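Local coordinates for serine acetyltransferase 1, putative (Entamoeba histolytica, PDB 7BW9), which probably transfers an acetyl group from acetyl-CoA to the hydroxyl of L-serine, the step that leads into cysteine biosynthesis, at residues F46-F49 with K55-F58; P115-L120 with R125-I130. All coordinates share one frame; numbering follows the deposited sequence.

In the fold
Both contacts belong to the helical part of the chain that precedes the left-handed beta-helix, and they follow one another in sequence, their centres about 20 Å apart. Contact 1 closes the loop between helix 47-50 and helix 58-79, is partly buried, lies about 22 Å from the centre of the chain and is touched by no other subunit. Contact 2, buried and nearer the centre at about 13 Å, joins the loop after helix 96-113 to the junction of helices 120-126 and 128-144, beside bound cysteine and the second subunit. A long salt bridge and a guanidinium over backbone mark the first, a tyrosine against alanine the second. A probable hydrogen bond from Arg125 to the Phe49 carbonyl couples them.

Contact 1. Residues F46-F49 with K55-F58; sequences FPDF and KRTF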
loop_
_atom_site.group_PDB
_atom_site.type_symbol
_atom_site.label_atom_id
_atom_site.label_comp_id
_atom_site.label_asym_id
_atom_site.label_seq_id
_atom_site.Cartn_x
_atom_site.Cartn_y
_atom_site.Cartn_z
ATOM N N PHE A 46 10.752 -14.303 16.779
ATOM C CA PHE A 46 9.756 -15.322 17.105
ATOM C C PHE A 46 9.972 -16.567 16.268
ATOM O O PHE A 46 9.158 -16.896 15.399
ATOM C CB PHE A 46 8.344 -14.784 16.898
ATOM C CG PHE A 46 8.043 -13.605 17.721
ATOM C CD1 PHE A 46 7.731 -13.752 19.060
ATOM C CD2 PHE A 46 8.077 -12.333 17.165
ATOM C CE1 PHE A 46 7.445 -12.650 19.838
ATOM C CE2 PHE A 46 7.798 -11.222 17.940
ATOM C CZ PHE A 46 7.487 -11.385 19.283
ATOM N N PRO A 47 11.057 -17.304 16.523
ATOM C CA PRO A 47 11.296 -18.529 15.742
ATOM C C PRO A 47 10.098 -19.462 15.690
ATOM O O PRO A 47 9.832 -20.056 14.638
ATOM C CB PRO A 47 12.497 -19.173 16.455
ATOM C CG PRO A 47 12.688 -18.385 17.749
ATOM C CD PRO A 47 12.164 -17.015 17.450
ATOM N N ASP A 48 9.341 -19.584 16.778
ATOM C CA ASP A 48 8.252 -20.558 16.775
ATOM C C ASP A 48 7.228 -20.300 15.674
ATOM O O ASP A 48 6.580 -21.249 15.219
ATOM C CB ASP A 48 7.557 -20.586 18.134
ATOM C CG ASP A 48 8.383 -21.294 19.199
ATOM O OD1 ASP A 48 9.579 -21.586 18.953
ATOM O OD2 ASP A 48 7.834 -21.544 20.293
ATOM N N PHE A 49 7.089 -19.059 15.200
ATOM C CA PHE A 49 6.060 -18.759 14.209
ATOM C C PHE A 49 6.594 -18.628 12.794
ATOM O O PHE A 49 5.793 -18.568 11.848
ATOM C CB PHE A 49 5.300 -17.477 14.610
ATOM C CG PHE A 49 4.623 -17.598 15.946
ATOM C CD1 PHE A 49 3.335 -18.092 16.038
ATOM C CD2 PHE A 49 5.304 -17.295 17.115
ATOM C CE1 PHE A 49 2.725 -18.238 17.276
ATOM C CE2 PHE A 49 4.701 -17.442 18.349
ATOM C CZ PHE A 49 3.408 -17.914 18.429
ATOM N N LYS A 55 15.256 -25.890 12.656
ATOM C CA LYS A 55 16.180 -24.764 12.519
ATOM C C LYS A 55 16.035 -23.813 13.699
ATOM O O LYS A 55 15.971 -22.591 13.540
ATOM C CB LYS A 55 15.970 -24.005 11.211
ATOM C CG LYS A 55 15.766 -24.879 9.989
ATOM C CD LYS A 55 17.082 -25.470 9.499
ATOM C CE LYS A 55 17.910 -24.438 8.735
ATOM N NZ LYS A 55 19.088 -25.070 8.060
ATOM N N ARG A 56 15.993 -24.359 14.909
ATOM C CA ARG A 56 15.786 -23.540 16.098
ATOM C C ARG A 56 16.845 -23.814 17.158
ATOM O O ARG A 56 16.565 -23.789 18.359
ATOM C CB ARG A 56 14.386 -23.754 16.659
ATOM C CG ARG A 56 13.302 -23.215 15.752
ATOM C CD ARG A 56 11.927 -23.614 16.216
ATOM N NE ARG A 56 10.976 -23.565 15.113
ATOM C CZ ARG A 56 9.700 -23.892 15.230
ATOM N NH1 ARG A 56 9.235 -24.291 16.410
ATOM N NH2 ARG A 56 8.896 -23.821 14.173
ATOM N N THR A 57 18.082 -24.059 16.738
ATOM C CA THR A 57 19.200 -24.237 17.655
ATOM C C THR A 57 19.976 -22.932 17.796
ATOM O O THR A 57 19.822 -22.009 16.992
ATOM C CB THR A 57 20.126 -25.354 17.163
ATOM O OG1 THR A 57 20.892 -24.881 16.044
ATOM C CG2 THR A 57 19.302 -26.568 16.751
ATOM N N PHE A 58 20.829 -22.868 18.829
ATOM C CA PHE A 58 21.642 -21.672 19.052
ATOM C C PHE A 58 22.334 -21.237 17.770
ATOM O O PHE A 58 22.408 -20.041 17.459
ATOM C CB PHE A 58 22.684 -21.923 20.154
ATOM C CG PHE A 58 23.799 -20.899 20.182
ATOM C CD1 PHE A 58 24.937 -21.056 19.395
ATOM C CD2 PHE A 58 23.704 -19.776 20.991
ATOM C CE1 PHE A 58 25.940 -20.108 19.410
ATOM C CE2 PHE A 58 24.716 -18.826 21.011
ATOM C CZ PHE A 58 25.831 -18.992 20.224
#
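Arg56, in the loop leading to helix 58-79, packs that loop against helix 47-50 by laying one face of its guanidinium over the backbone of Pro47 and Asp48. Its CG stands anti to its own carbonyl carbon (chi1 -68°) and the chain then runs extended to NE, which carries the flat group over the Pro47-Asp48 backbone. Pro47 O sits 3.5 Å above the guanidinium plane, displaced to the edge of the group, with Asp48 CA over the same face; Arg56 NH2 comes 3.6 Å from Asp48 O. Nearer the root of the side chain, Arg56 CG meets Pro47 CB at 4.2 Å. The Asp48 side chain crosses that of Arg56 at about a right angle, its carboxylate plane turned 31° from the guanidinium. Asp48 OD1 lies 3.7 Å from Arg56 NH1 but far from the guanidinium plane, so this long salt bridge rests on charge and not on a directed N-H. Asp48 OD2 accepts from Ser25 N, Arg56 NH2 bonds to Thr51 O, and Pro47 O to Thr51 OG1. Between the segments, then, attraction is electrostatic and non-directional, a cation over the Pro47 carbonyl and beside the Asp48 carbonyl and carboxylate, while hydrogen bonds to Thr51 and Ser25 probably set the orientation of the charged groups.

Contact 2. Residues P115-L120 with R125-I130; sequences PAASSL and RSYPGI. With CYS (cysteine), chain D.
Ala117 and Tyr127 carry the apolar part of this contact. The methyl of Ala117 points toward the helix junction and meets the phenol end of Tyr127 obliquely: Ala117 CB is 3.9 Å from Tyr127 CZ and 3.2 Å from Tyr127 OH, a close approach. The Tyr127 side chain leaves its backbone toward the loop, with chi1 at -92°, away from a staggered value. Its hydroxyl comes against the Ala116-Ala117 backbone, with Tyr127 OH 3.8 Å from Ala116 C.

No hydrogen bond joins the two segments. Tyr127 OH lies 3.4 Å from Ala117 N, but the angle is too poor for one; the hydroxyl instead bonds to Asp114 OD2 and, weakly, to Arg152 NH1 of the second subunit. The other carboxylate oxygen of Asp114, OD1, takes the N-H of Ala116, so this aspartate ties the loop to the tyrosine.

Ligand contacts come from the beginning of the loop. Ala116 CB lies 3.6 Å from O of the bound cysteine, and Pro115 CD 3.7 Å from its OXT, both by van der Waals contact. Asp114 OD1 and Asp179 OD2 also hydrogen-bond the cysteine, as does Arg222 NE of the second subunit. Tyr127 is thus a second-shell residue, held to the ligand-binding Asp114. A pocket completed by a neighbouring subunit is characteristic of the left-handed beta-helix acyltransferases, and cysteine is bound here as in the many serine acetyltransferases that it inhibits by feedback, though binding alone does not establish how sensitive this isoform is.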
loop_
_atom_site.group_PDB
_atom_site.type_symbol
_atom_site.label_atom_id
_atom_site.label_comp_id
_atom_site.label_asym_id
_atom_site.label_seq_id
_atom_site.Cartn_x
_atom_site.Cartn_y
_atom_site.Cartn_z
ATOM N N PRO A 115 -10.811 -6.222 18.967
ATOM C CA PRO A 115 -11.749 -7.345 19.109
ATOM C C PRO A 115 -11.575 -8.433 18.054
ATOM O O PRO A 115 -11.972 -9.570 18.313
ATOM C CB PRO A 115 -13.127 -6.673 19.001
ATOM C CG PRO A 115 -12.878 -5.229 19.323
ATOM C CD PRO A 115 -11.509 -4.942 18.782
ATOM N N ALA A 116 -11.004 -8.127 16.881
ATOM C CA ALA A 116 -10.787 -9.133 15.838
ATOM C C ALA A 116 -9.516 -9.951 16.036
ATOM O O ALA A 116 -9.354 -10.983 15.375
ATOM C CB ALA A 116 -10.742 -8.474 14.452
ATOM N N ALA A 117 -8.602 -9.519 16.899
ATOM C CA ALA A 117 -7.387 -10.279 17.177
ATOM C C ALA A 117 -7.724 -11.402 18.150
ATOM O O ALA A 117 -7.992 -11.158 19.330
ATOM C CB ALA A 117 -6.302 -9.363 17.736
ATOM N N SER A 118 -7.714 -12.638 17.664
ATOM C CA SER A 118 -8.137 -13.769 18.476
ATOM C C SER A 118 -6.979 -14.585 19.060
ATOM O O SER A 118 -7.216 -15.395 19.960
ATOM C CB SER A 118 -9.056 -14.683 17.652
ATOM O OG SER A 118 -8.345 -15.278 16.589
ATOM N N SER A 119 -5.744 -14.384 18.599
ATOM C CA SER A 119 -4.611 -15.157 19.094
ATOM C C SER A 119 -3.336 -14.368 18.857
ATOM O O SER A 119 -3.274 -13.519 17.969
ATOM C CB SER A 119 -4.532 -16.538 18.417
ATOM O OG SER A 119 -3.797 -16.496 17.194
ATOM N N LEU A 120 -2.306 -14.672 19.653
ATOM C CA LEU A 120 -1.009 -14.040 19.431
ATOM C C LEU A 120 -0.382 -14.510 18.128
ATOM O O LEU A 120 0.289 -13.723 17.447
ATOM C CB LEU A 120 -0.055 -14.303 20.603
ATOM C CG LEU A 120 -0.434 -13.724 21.973
ATOM C CD1 LEU A 120 0.795 -13.587 22.851
ATOM C CD2 LEU A 120 -1.182 -12.384 21.859
ATOM N N ARG A 125 1.995 -13.263 13.061
ATOM C CA ARG A 125 2.283 -13.662 11.691
ATOM C C ARG A 125 1.741 -12.671 10.676
ATOM O O ARG A 125 2.292 -12.553 9.576
ATOM C CB ARG A 125 1.714 -15.056 11.437
ATOM C CG ARG A 125 2.683 -16.146 11.915
ATOM C CD ARG A 125 2.269 -17.545 11.527
ATOM N NE ARG A 125 2.051 -17.729 10.101
ATOM C CZ ARG A 125 2.994 -18.041 9.207
ATOM N NH1 ARG A 125 4.266 -18.172 9.562
ATOM N NH2 ARG A 125 2.658 -18.219 7.939
ATOM N N SER A 126 0.686 -11.947 11.027
ATOM C CA SER A 126 -0.111 -11.264 10.019
ATOM C C SER A 126 -0.414 -9.791 10.277
ATOM O O SER A 126 -0.863 -9.123 9.345
ATOM C CB SER A 126 -1.441 -12.001 9.819
ATOM O OG SER A 126 -1.202 -13.319 9.359
ATOM N N TYR A 127 -0.198 -9.253 11.473
ATOM C CA TYR A 127 -0.618 -7.859 11.705
ATOM C C TYR A 127 0.408 -6.883 11.137
ATOM O O TYR A 127 1.546 -6.843 11.624
ATOM C CB TYR A 127 -0.851 -7.593 13.183
ATOM C CG TYR A 127 -2.295 -7.824 13.580
ATOM C CD1 TYR A 127 -3.006 -8.902 13.073
ATOM C CD2 TYR A 127 -2.954 -6.953 14.433
ATOM C CE1 TYR A 127 -4.335 -9.125 13.419
ATOM C CE2 TYR A 127 -4.293 -7.159 14.795
ATOM C CZ TYR A 127 -4.976 -8.247 14.282
ATOM O OH TYR A 127 -6.304 -8.451 14.627
ATOM N N PRO A 128 0.049 -6.062 10.137
ATOM C CA PRO A 128 1.043 -5.129 9.569
ATOM C C PRO A 128 1.547 -4.102 10.564
ATOM O O PRO A 128 2.673 -3.612 10.401
ATOM C CB PRO A 128 0.290 -4.451 8.416
ATOM C CG PRO A 128 -1.165 -4.595 8.776
ATOM C CD PRO A 128 -1.273 -5.924 9.506
ATOM N N GLY A 129 0.738 -3.735 11.565
ATOM C CA GLY A 129 1.188 -2.770 12.556
ATOM C C GLY A 129 2.289 -3.316 13.441
ATOM O O GLY A 129 3.137 -2.557 13.920
ATOM N N ILE A 130 2.288 -4.634 13.661
ATOM C CA ILE A 130 3.363 -5.293 14.386
ATOM C C ILE A 130 4.603 -5.377 13.513
ATOM O O ILE A 130 5.722 -5.112 13.967
ATOM C CB ILE A 130 2.919 -6.695 14.852
ATOM C CG1 ILE A 130 1.766 -6.599 15.844
ATOM C CG2 ILE A 130 4.089 -7.458 15.436
ATOM C CD1 ILE A 130 2.063 -5.760 17.058
HETATM N N CYS D . -10.156 -3.986 14.152
HETATM C CA CYS D . -11.228 -3.333 14.950
HETATM C C CYS D . -12.443 -4.266 15.105
HETATM O O CYS D . -12.455 -5.329 14.570
HETATM C CB CYS D . -11.612 -1.998 14.327
HETATM S SG CYS D . -12.330 -2.129 12.673
HETATM O OXT CYS D . -13.366 -3.876 15.804
#